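Local coordinates for protein formylmethanofuran--tetrahydromethanopterin formyltransferase (Methanosarcina barkeri, PDB 1M5S) that probably catalyses the reversible transfer of a formyl group from formylmethanofuran to tetrahydromethanopterin, a step of methanogenesis from carbon dioxide, at residues Val47-Ala60 with Arg69-Tyr81. Residues are numbered along the deposited sequence; the frame is centred on the assembly and turned at random.
Sequences VIMCPAEAGIERLA and RPGVYVQICTFKY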
ATOM      1  N   VAL A  47      19.316  -8.387 -17.675  1.00 48.49           N
ATOM      2  CA  VAL A  47      19.967  -7.725 -18.826  1.00 57.03           C
ATOM      3  C   VAL A  47      20.093  -8.660 -20.029  1.00 61.01           C
ATOM      4  O   VAL A  47      20.551  -8.265 -21.103  1.00 62.21           O
ATOM      5  CB  VAL A  47      21.400  -7.211 -18.483  1.00 58.69           C
ATOM      6  CG1 VAL A  47      21.328  -5.966 -17.625  1.00 56.65           C
ATOM      7  CG2 VAL A  47      22.199  -8.290 -17.772  1.00 56.91           C
ATOM      8  N   ILE A  48      19.645  -9.893 -19.847  1.00 59.09           N
ATOM      9  CA  ILE A  48      19.780 -10.914 -20.861  1.00 61.87           C
ATOM     10  C   ILE A  48      18.562 -10.878 -21.821  1.00 62.24           C
ATOM     11  O   ILE A  48      18.502 -11.642 -22.793  1.00 65.02           O
ATOM     12  CB  ILE A  48      19.992 -12.299 -20.163  1.00 62.97           C
ATOM     13  CG1 ILE A  48      21.378 -12.846 -20.515  1.00 66.59           C
ATOM     14  CG2 ILE A  48      18.876 -13.282 -20.517  1.00 64.88           C
ATOM     15  CD1 ILE A  48      22.359 -12.850 -19.358  1.00 58.22           C
ATOM     16  N   MET A  49      17.684  -9.891 -21.612  1.00 55.25           N
ATOM     17  CA  MET A  49      16.536  -9.623 -22.492  1.00 53.40           C
ATOM     18  C   MET A  49      15.722  -8.365 -22.125  1.00 49.92           C
ATOM     19  O   MET A  49      14.729  -8.033 -22.789  1.00 47.99           O
ATOM     20  CB  MET A  49      15.600 -10.829 -22.522  1.00 58.90           C
ATOM     21  CG  MET A  49      15.652 -11.640 -23.799  1.00 66.97           C
ATOM     22  SD  MET A  49      14.114 -12.516 -24.091  1.00 79.65           S
ATOM     23  CE  MET A  49      13.352 -11.438 -25.361  1.00 67.74           C
ATOM     24  N   CYS A  50      16.084  -7.735 -21.007  1.00 47.63           N
ATOM     25  CA  CYS A  50      15.534  -6.442 -20.607  1.00 44.86           C
ATOM     26  C   CYS A  50      16.585  -5.364 -20.868  1.00 41.76           C
ATOM     27  O   CYS A  50      17.786  -5.665 -20.893  1.00 40.82           O
ATOM     28  CB  CYS A  50      15.176  -6.447 -19.116  1.00 42.12           C
ATOM     29  SG  CYS A  50      13.662  -7.354 -18.680  1.00 37.85           S
ATOM     30  N   PRO A  51      16.145  -4.106 -21.062  1.00 39.51           N
ATOM     31  CA  PRO A  51      17.085  -2.982 -21.240  1.00 38.92           C
ATOM     32  C   PRO A  51      18.136  -2.871 -20.126  1.00 39.25           C
ATOM     33  O   PRO A  51      19.261  -2.420 -20.364  1.00 41.56           O
ATOM     34  CB  PRO A  51      16.177  -1.753 -21.297  1.00 35.22           C
ATOM     35  CG  PRO A  51      14.879  -2.282 -21.847  1.00 34.79           C
ATOM     36  CD  PRO A  51      14.746  -3.683 -21.282  1.00 36.61           C
ATOM     37  N   ALA A  52      17.771  -3.262 -18.909  1.00 34.28           N
ATOM     38  CA  ALA A  52      18.703  -3.239 -17.785  1.00 30.33           C
ATOM     39  C   ALA A  52      18.278  -4.206 -16.690  1.00 21.84           C
ATOM     40  O   ALA A  52      17.294  -4.939 -16.834  1.00 27.31           O
ATOM     41  CB  ALA A  52      18.811  -1.825 -17.214  1.00 32.61           C
ATOM     42  N   GLU A  53      19.103  -4.283 -15.652  1.00 25.37           N
ATOM     43  CA  GLU A  53      18.722  -4.934 -14.407  1.00 29.42           C
ATOM     44  C   GLU A  53      18.658  -3.861 -13.336  1.00 24.17           C
ATOM     45  O   GLU A  53      19.659  -3.208 -13.047  1.00 26.60           O
ATOM     46  CB  GLU A  53      19.756  -5.990 -14.014  1.00 32.08           C
ATOM     47  CG  GLU A  53      19.371  -7.408 -14.384  1.00 37.70           C
ATOM     48  CD  GLU A  53      20.540  -8.384 -14.279  1.00 32.16           C
ATOM     49  OE1 GLU A  53      21.326  -8.283 -13.311  1.00 38.28           O
ATOM     50  OE2 GLU A  53      20.674  -9.246 -15.176  1.00 40.44           O
ATOM     51  N   ALA A  54      17.485  -3.677 -12.742  1.00 27.98           N
ATOM     52  CA  ALA A  54      17.283  -2.555 -11.841  1.00 24.01           C
ATOM     53  C   ALA A  54      16.338  -2.902 -10.697  1.00 18.71           C
ATOM     54  O   ALA A  54      15.554  -3.850 -10.773  1.00 22.31           O
ATOM     55  CB  ALA A  54      16.755  -1.357 -12.624  1.00 20.86           C
ATOM     56  N   GLY A  55      16.416  -2.120  -9.631  1.00 22.41           N
ATOM     57  CA  GLY A  55      15.513  -2.326  -8.520  1.00 21.47           C
ATOM     58  C   GLY A  55      15.777  -1.380  -7.373  1.00 21.40           C
ATOM     59  O   GLY A  55      16.763  -0.629  -7.358  1.00 17.39           O
ATOM     60  N   ILE A  56      14.891  -1.436  -6.390  1.00 13.57           N
ATOM     61  CA  ILE A  56      15.016  -0.603  -5.213  1.00 17.55           C
ATOM     62  C   ILE A  56      15.957  -1.281  -4.222  1.00 12.03           C
ATOM     63  O   ILE A  56      15.842  -2.470  -3.950  1.00 18.64           O
ATOM     64  CB  ILE A  56      13.630  -0.359  -4.583  1.00 16.83           C
ATOM     65  CG1 ILE A  56      12.816   0.565  -5.491  1.00 16.72           C
ATOM     66  CG2 ILE A  56      13.774   0.241  -3.177  1.00 20.80           C
ATOM     67  CD1 ILE A  56      11.348   0.502  -5.241  1.00 25.43           C
ATOM     68  N   GLU A  57      16.944  -0.523  -3.761  1.00 21.31           N
ATOM     69  CA  GLU A  57      17.953  -1.021  -2.833  1.00 21.23           C
ATOM     70  C   GLU A  57      17.415  -0.913  -1.411  1.00 20.05           C
ATOM     71  O   GLU A  57      17.440  -1.874  -0.640  1.00 21.57           O
ATOM     72  CB  GLU A  57      19.239  -0.193  -2.994  1.00 21.28           C
ATOM     73  CG  GLU A  57      20.363  -0.559  -2.038  1.00 22.25           C
ATOM     74  CD  GLU A  57      21.509   0.416  -2.078  1.00 21.35           C
ATOM     75  OE1 GLU A  57      21.931   0.790  -3.188  1.00 20.82           O
ATOM     76  OE2 GLU A  57      21.976   0.823  -0.994  1.00 23.97           O
ATOM     77  N   ARG A  58      16.936   0.274  -1.076  1.00 18.64           N
ATOM     78  CA  ARG A  58      16.365   0.566   0.244  1.00 21.59           C
ATOM     79  C   ARG A  58      15.854   2.006   0.296  1.00 22.56           C
ATOM     80  O   ARG A  58      16.256   2.856  -0.512  1.00 14.24           O
ATOM     81  CB  ARG A  58      17.432   0.387   1.326  1.00 23.16           C
ATOM     82  CG  ARG A  58      18.570   1.406   1.220  1.00 29.16           C
ATOM     83  CD  ARG A  58      19.033   1.932   2.581  1.00 35.58           C
ATOM     84  NE  ARG A  58      20.260   2.739   2.501  1.00 38.93           N
ATOM     85  CZ  ARG A  58      20.425   3.915   3.122  1.00 30.19           C
ATOM     86  NH1 ARG A  58      19.448   4.441   3.874  1.00 26.94           N
ATOM     87  NH2 ARG A  58      21.543   4.651   3.051  1.00 32.25           N
ATOM     88  N   LEU A  59      14.894   2.239   1.181  1.00 20.09           N
ATOM     89  CA  LEU A  59      14.352   3.568   1.414  1.00 25.48           C
ATOM     90  C   LEU A  59      15.390   4.464   2.071  1.00 28.31           C
ATOM     91  O   LEU A  59      16.182   4.002   2.886  1.00 24.44           O
ATOM     92  CB  LEU A  59      13.119   3.459   2.312  1.00 24.96           C
ATOM     93  CG  LEU A  59      11.745   3.173   1.704  1.00 32.52           C
ATOM     94  CD1 LEU A  59      11.862   2.348   0.450  1.00 24.18           C
ATOM     95  CD2 LEU A  59      10.897   2.462   2.743  1.00 36.45           C
ATOM     96  N   ALA A  60      15.373   5.744   1.708  1.00 20.63           N
ATOM     97  CA  ALA A  60      16.235   6.740   2.329  1.00 17.97           C
ATOM     98  C   ALA A  60      15.457   7.590   3.321  1.00 25.86           C
ATOM     99  O   ALA A  60      14.407   8.141   2.988  1.00 19.08           O
ATOM    100  CB  ALA A  60      16.846   7.621   1.270  1.00 18.88           C
ATOM    101  N   ARG A  69      14.748  15.212   2.582  1.00 22.67           N
ATOM    102  CA  ARG A  69      13.427  14.735   2.135  1.00 20.93           C
ATOM    103  C   ARG A  69      13.421  13.209   2.058  1.00 22.97           C
ATOM    104  O   ARG A  69      14.480  12.572   1.956  1.00 27.84           O
ATOM    105  CB  ARG A  69      13.116  15.264   0.733  1.00 23.77           C
ATOM    106  CG  ARG A  69      12.787  16.756   0.704  1.00 20.37           C
ATOM    107  CD  ARG A  69      11.996  17.168  -0.541  1.00 21.25           C
ATOM    108  NE  ARG A  69      12.609  16.704  -1.797  1.00 20.11           N
ATOM    109  CZ  ARG A  69      12.001  16.759  -2.992  1.00 19.39           C
ATOM    110  NH1 ARG A  69      10.762  17.252  -3.115  1.00 18.37           N
ATOM    111  NH2 ARG A  69      12.559  16.339  -4.136  1.00 18.28           N
ATOM    112  N   PRO A  70      12.248  12.587   2.170  1.00 16.73           N
ATOM    113  CA  PRO A  70      12.242  11.125   1.994  1.00 17.80           C
ATOM    114  C   PRO A  70      12.754  10.719   0.610  1.00 14.62           C
ATOM    115  O   PRO A  70      12.510  11.422  -0.373  1.00 17.46           O
ATOM    116  CB  PRO A  70      10.772  10.771   2.171  1.00 16.79           C
ATOM    117  CG  PRO A  70      10.079  12.014   1.621  1.00 13.91           C
ATOM    118  CD  PRO A  70      10.875  13.105   2.290  1.00 15.84           C
ATOM    119  N   GLY A  71      13.482   9.607   0.526  1.00 19.15           N
ATOM    120  CA  GLY A  71      13.949   9.145  -0.774  1.00 18.73           C
ATOM    121  C   GLY A  71      14.058   7.635  -0.922  1.00 17.64           C
ATOM    122  O   GLY A  71      13.674   6.882  -0.029  1.00 18.60           O
ATOM    123  N   VAL A  72      14.472   7.199  -2.109  1.00 17.70           N
ATOM    124  CA  VAL A  72      14.673   5.781  -2.414  1.00 15.53           C
ATOM    125  C   VAL A  72      15.975   5.646  -3.209  1.00 16.09           C
ATOM    126  O   VAL A  72      16.170   6.343  -4.208  1.00 17.54           O
ATOM    127  CB  VAL A  72      13.521   5.193  -3.281  1.00 18.46           C
ATOM    128  CG1 VAL A  72      13.738   3.707  -3.495  1.00 24.03           C
ATOM    129  CG2 VAL A  72      12.173   5.432  -2.620  1.00 16.40           C
ATOM    130  N   TYR A  73      16.877   4.796  -2.724  1.00 22.74           N
ATOM    131  CA  TYR A  73      18.063   4.404  -3.486  1.00 21.98           C
ATOM    132  C   TYR A  73      17.704   3.309  -4.475  1.00 21.14           C
ATOM    133  O   TYR A  73      17.046   2.329  -4.117  1.00 20.11           O
ATOM    134  CB  TYR A  73      19.164   3.888  -2.559  1.00 18.87           C
ATOM    135  CG  TYR A  73      19.795   4.954  -1.699  1.00 19.16           C
ATOM    136  CD1 TYR A  73      20.790   5.788  -2.205  1.00 22.78           C
ATOM    137  CD2 TYR A  73      19.425   5.100  -0.363  1.00 23.62           C
ATOM    138  CE1 TYR A  73      21.408   6.732  -1.394  1.00 23.57           C
ATOM    139  CE2 TYR A  73      20.028   6.046   0.452  1.00 24.08           C
ATOM    140  CZ  TYR A  73      21.021   6.856  -0.066  1.00 31.40           C
ATOM    141  OH  TYR A  73      21.641   7.768   0.762  1.00 28.64           O
ATOM    142  N   VAL A  74      18.052   3.528  -5.738  1.00 15.46           N
ATOM    143  CA  VAL A  74      17.907   2.495  -6.753  1.00 16.24           C
ATOM    144  C   VAL A  74      19.274   2.147  -7.346  1.00 18.73           C
ATOM    145  O   VAL A  74      20.255   2.866  -7.134  1.00 22.21           O
ATOM    146  CB  VAL A  74      16.931   2.926  -7.884  1.00 15.31           C
ATOM    147  CG1 VAL A  74      15.518   3.090  -7.322  1.00 18.19           C
ATOM    148  CG2 VAL A  74      17.402   4.215  -8.537  1.00 22.20           C
ATOM    149  N   GLN A  75      19.368   0.933  -7.875  1.00 21.11           N
ATOM    150  CA  GLN A  75      20.543   0.505  -8.610  1.00 21.16           C
ATOM    151  C   GLN A  75      20.089   0.138 -10.005  1.00 22.33           C
ATOM    152  O   GLN A  75      19.029  -0.459 -10.177  1.00 22.71           O
ATOM    153  CB  GLN A  75      21.197  -0.704  -7.935  1.00 22.00           C
ATOM    154  CG  GLN A  75      21.907  -0.382  -6.635  1.00 25.97           C
ATOM    155  CD  GLN A  75      22.568  -1.597  -6.003  1.00 20.35           C
ATOM    156  OE1 GLN A  75      22.760  -2.624  -6.653  1.00 29.06           O
ATOM    157  NE2 GLN A  75      22.943  -1.469  -4.734  1.00 25.35           N
ATOM    158  N   ILE A  76      20.768   0.703 -10.995  1.00 24.06           N
ATOM    159  CA  ILE A  76      20.538   0.328 -12.376  1.00 24.08           C
ATOM    160  C   ILE A  76      21.825  -0.317 -12.873  1.00 29.10           C
ATOM    161  O   ILE A  76      22.918   0.167 -12.581  1.00 26.39           O
ATOM    162  CB  ILE A  76      20.170   1.556 -13.231  1.00 26.58           C
ATOM    163  CG1 ILE A  76      18.845   2.153 -12.730  1.00 22.56           C
ATOM    164  CG2 ILE A  76      20.034   1.160 -14.693  1.00 25.40           C
ATOM    165  CD1 ILE A  76      18.607   3.609 -13.133  1.00 27.01           C
ATOM    166  N   CYS A  77      21.682  -1.519 -13.423  1.00 32.83           N
ATOM    167  CA  CYS A  77      22.810  -2.407 -13.691  1.00 32.41           C
ATOM    168  C   CYS A  77      22.840  -2.772 -15.165  1.00 32.52           C
ATOM    169  O   CYS A  77      21.793  -2.994 -15.789  1.00 31.45           O
ATOM    170  CB  CYS A  77      22.688  -3.699 -12.873  1.00 29.47           C
ATOM    171  SG  CYS A  77      22.447  -3.495 -11.088  1.00 30.97           S
ATOM    172  N   THR A  78      24.046  -2.972 -15.684  1.00 32.26           N
ATOM    173  CA  THR A  78      24.203  -3.358 -17.076  1.00 26.45           C
ATOM    174  C   THR A  78      25.639  -3.858 -17.314  1.00 27.46           C
ATOM    175  O   THR A  78      26.537  -3.606 -16.498  1.00 22.89           O
ATOM    176  CB  THR A  78      23.841  -2.155 -17.986  1.00 32.95           C
ATOM    177  OG1 THR A  78      23.329  -2.622 -19.239  1.00 48.39           O
ATOM    178  CG2 THR A  78      25.039  -1.273 -18.200  1.00 21.77           C
ATOM    179  N   PHE A  79      25.825  -4.685 -18.340  1.00 29.32           N
ATOM    180  CA  PHE A  79      27.135  -5.296 -18.573  1.00 38.32           C
ATOM    181  C   PHE A  79      28.221  -4.296 -18.949  1.00 38.57           C
ATOM    182  O   PHE A  79      29.265  -4.251 -18.303  1.00 37.54           O
ATOM    183  CB  PHE A  79      27.039  -6.403 -19.629  1.00 43.81           C
ATOM    184  CG  PHE A  79      26.599  -7.727 -19.069  1.00 52.57           C
ATOM    185  CD1 PHE A  79      26.996  -8.117 -17.790  1.00 53.03           C
ATOM    186  CD2 PHE A  79      25.738  -8.554 -19.788  1.00 54.04           C
ATOM    187  CE1 PHE A  79      26.538  -9.309 -17.225  1.00 56.26           C
ATOM    188  CE2 PHE A  79      25.272  -9.752 -19.237  1.00 55.22           C
ATOM    189  CZ  PHE A  79      25.673 -10.129 -17.950  1.00 57.10           C
ATOM    190  N   LYS A  80      27.930  -3.428 -19.914  1.00 44.66           N
ATOM    191  CA  LYS A  80      28.891  -2.419 -20.355  1.00 44.45           C
ATOM    192  C   LYS A  80      28.570  -1.014 -19.830  1.00 46.39           C
ATOM    193  O   LYS A  80      27.411  -0.609 -19.820  1.00 49.91           O
ATOM    194  CB  LYS A  80      28.950  -2.404 -21.882  1.00 50.11           C
ATOM    195  CG  LYS A  80      29.970  -3.370 -22.462  1.00 56.54           C
ATOM    196  CD  LYS A  80      29.322  -4.429 -23.340  1.00 63.82           C
ATOM    197  CE  LYS A  80      30.358  -5.440 -23.812  1.00 63.96           C
ATOM    198  NZ  LYS A  80      31.155  -5.987 -22.671  1.00 65.18           N
ATOM    199  N   TYR A  81      29.607  -0.260 -19.459  1.00 42.86           N
ATOM    200  CA  TYR A  81      29.469   1.119 -18.973  1.00 41.59           C
ATOM    201  C   TYR A  81      28.757   2.068 -19.946  1.00 45.86           C
ATOM    202  O   TYR A  81      28.177   3.069 -19.525  1.00 44.70           O
ATOM    203  CB  TYR A  81      30.843   1.713 -18.652  1.00 43.73           C
ATOM    204  CG  TYR A  81      31.323   1.528 -17.227  1.00 44.47           C
ATOM    205  CD1 TYR A  81      30.428   1.489 -16.157  1.00 39.60           C
ATOM    206  CD2 TYR A  81      32.685   1.449 -16.946  1.00 46.14           C
ATOM    207  CE1 TYR A  81      30.889   1.377 -14.833  1.00 37.74           C
ATOM    208  CE2 TYR A  81      33.155   1.334 -15.638  1.00 46.68           C
ATOM    209  CZ  TYR A  81      32.256   1.299 -14.587  1.00 47.53           C
ATOM    210  OH  TYR A  81      32.737   1.199 -13.299  1.00 42.46           O
TER
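The carboxylate of Glu57 is gripped by three groups: Gln75 NE2 donates to Glu57 OE1 at 2.9 Å, while OE2 takes Arg22 as a salt bridge and the backbone N of Gly192. Glu57 and Gln75 belong to an antiparallel beta hairpin, strands 53-60 and 71-78, interrupted by a classic beta bulge in which Glu57 and Arg58 face Tyr73. Glu57 N still bonds Tyr73 O (2.9 Å), and with CG anti to the backbone N (chi1 177°) the chain extends to the amide. The amide and carboxylate planes are turned 71° apart, and NE2 meets OE1 from above the carboxylate plane; Gln75 suits the spot because NE2 also serves Gly192 O.

Beyond the bulge, Arg58 runs alongside Tyr73, its guanidinium tilted 39° to the ring, with Tyr73 CE2 over one guanidinium face, 3.3 Å from Arg58 NH2. NH1 makes a salt bridge to Glu64. A leucine in place of Arg58 would probably leave Glu64 without its charged mate and that side of the Tyr73 ring less well covered. Small Ala60 fits beside the same ring, its CB 3.6 Å from Tyr73 CE2.

Apolar branched residues suit the other face, toward helix 30-41, where Ile56 CG2 packs tightly on Val72 CG1 (3.5 Å). At the hairpin's open end, Val47 CG2 sits over the Phe79 ring face, 4.1 Å from its centroid. Asn250 ND2 bonds Glu53 OE1, while Val47 N donates to Glu53 OE2 at 3.0 Å.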